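Local atomic coordinates of cytochrome P450 268A2 Cyp268A2 (Mycobacterium marinum, PDB entry 6BLD), a protein that belongs to the cytochrome P450 family and binds haem, with (3e,5e)-6,10-dimethylundeca-3,5,9-trien-2-one in a pocket. Residues S7-D12 / L325-E330. Numbering follows the deposited sequence.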
# COMPACT_ATOMS: atom_id res chain seq x y z
N SER A 7 14.63 25.91 8.40
CA SER A 7 14.79 24.82 7.45
C SER A 7 15.73 25.20 6.31
O SER A 7 15.54 24.80 5.15
CB SER A 7 13.43 24.36 6.90
OG SER A 7 12.68 23.69 7.90
N VAL A 8 16.76 25.97 6.63
CA VAL A 8 17.74 26.42 5.65
C VAL A 8 18.99 25.55 5.79
O VAL A 8 19.68 25.60 6.81
CB VAL A 8 18.08 27.91 5.83
CG1 VAL A 8 19.14 28.33 4.82
CG2 VAL A 8 16.83 28.76 5.69
N ARG A 9 19.27 24.76 4.76
CA ARG A 9 20.44 23.89 4.74
C ARG A 9 20.64 23.42 3.30
O ARG A 9 19.69 23.42 2.51
CB ARG A 9 20.27 22.69 5.69
CG ARG A 9 19.16 21.74 5.31
CD ARG A 9 19.05 20.60 6.31
NE ARG A 9 18.62 21.06 7.62
CZ ARG A 9 17.35 21.31 7.95
NH1 ARG A 9 16.39 21.14 7.05
NH2 ARG A 9 17.05 21.73 9.17
N PRO A 10 21.86 23.02 2.93
CA PRO A 10 22.11 22.59 1.55
C PRO A 10 21.28 21.36 1.20
O PRO A 10 21.04 20.49 2.03
CB PRO A 10 23.61 22.28 1.54
CG PRO A 10 24.17 23.05 2.69
CD PRO A 10 23.10 23.04 3.73
N TYR A 11 20.83 21.32 -0.05
CA TYR A 11 20.13 20.15 -0.56
C TYR A 11 21.12 19.05 -0.90
O TYR A 11 22.28 19.32 -1.25
CB TYR A 11 19.31 20.51 -1.81
CG TYR A 11 18.04 21.28 -1.52
CD1 TYR A 11 17.18 20.90 -0.49
CD2 TYR A 11 17.70 22.40 -2.28
CE1 TYR A 11 16.03 21.61 -0.23
CE2 TYR A 11 16.55 23.11 -2.02
CZ TYR A 11 15.71 22.71 -1.00
OH TYR A 11 14.56 23.43 -0.75
N ASP A 12 20.67 17.81 -0.80
CA ASP A 12 21.52 16.68 -1.12
C ASP A 12 21.77 16.60 -2.62
O ASP A 12 20.99 17.09 -3.44
CB ASP A 12 20.90 15.38 -0.62
CG ASP A 12 21.91 14.25 -0.51
OD1 ASP A 12 22.56 14.14 0.55
OD2 ASP A 12 22.05 13.48 -1.49
N LEU A 325 20.01 16.61 12.83
CA LEU A 325 19.03 17.17 13.75
C LEU A 325 17.80 17.59 12.94
O LEU A 325 17.77 18.67 12.35
CB LEU A 325 19.61 18.35 14.51
CG LEU A 325 18.69 19.00 15.54
CD1 LEU A 325 18.30 18.00 16.63
CD2 LEU A 325 19.34 20.23 16.16
N ILE A 326 16.79 16.72 12.91
CA ILE A 326 15.52 17.08 12.30
C ILE A 326 14.84 18.13 13.16
O ILE A 326 14.72 17.98 14.38
CB ILE A 326 14.64 15.83 12.13
CG1 ILE A 326 15.33 14.80 11.24
CG2 ILE A 326 13.28 16.21 11.55
CD1 ILE A 326 14.70 13.43 11.28
N ARG A 327 14.39 19.21 12.53
CA ARG A 327 13.76 20.31 13.25
C ARG A 327 12.26 20.11 13.34
O ARG A 327 11.64 19.42 12.53
CB ARG A 327 14.07 21.64 12.56
CG ARG A 327 15.56 21.92 12.41
CD ARG A 327 16.21 22.16 13.76
NE ARG A 327 17.48 22.87 13.62
CZ ARG A 327 18.17 23.37 14.64
NH1 ARG A 327 17.72 23.25 15.88
NH2 ARG A 327 19.32 24.00 14.42
N ALA A 328 11.67 20.73 14.36
CA ALA A 328 10.23 20.66 14.56
C ALA A 328 9.50 21.27 13.36
O ALA A 328 9.85 22.36 12.90
CB ALA A 328 9.83 21.39 15.84
N GLY A 329 8.49 20.55 12.87
CA GLY A 329 7.73 20.99 11.73
C GLY A 329 8.25 20.54 10.38
O GLY A 329 7.60 20.80 9.36
N GLU A 330 9.40 19.87 10.34
CA GLU A 330 9.98 19.42 9.08
C GLU A 330 9.41 18.07 8.68
O GLU A 330 9.07 17.23 9.52
CB GLU A 330 11.50 19.35 9.19
CG GLU A 330 12.16 20.71 9.39
CD GLU A 330 13.67 20.67 9.22
OE1 GLU A 330 14.30 19.69 9.68
OE2 GLU A 330 14.23 21.63 8.65
O HOH W 1 19.33 20.96 11.28
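Arg9 and Ser7, in the N-terminal loop of this P450 fold, converge on one carboxylate oxygen of Glu330, the last residue of a type II beta turn (Arg327 to Glu330) that links strands 324-326 and 331-335. The salt bridge is end-on: Arg9 NH1 lies 2.7 Å and NH2 2.9 Å from Glu330 OE2, which sits in the guanidinium plane. The Arg9 chain, extended at chi2, bends at chi3, turning the guanidinium to Glu330. Because both nitrogens share one oxygen, the N-H...OE2 angles are bent, 147° and 139°. The two planes stand 79° apart, unlike a coplanar two-oxygen pairing. Ser7 OG donates to the anti lone pair of OE2 at 2.7 Å, whereas Arg9 arrives on the syn side, tilted out of the carboxylate plane, NH1 more than NH2. Glu330 OE1 is held separately, by Trp62 NE1 of strand 61-64 and by Arg327 N, 2.9 Å away and above the carboxylate plane, which probably helps fix its rotation. Trp44 adds a cation-pi contact to Arg9, tying the loop to strand 42-45, an edge strand of the five-stranded sheet. Peripherally, a water accepts from Arg9 NH2 (3.2 Å) and donates to Leu325 O (3.0 Å).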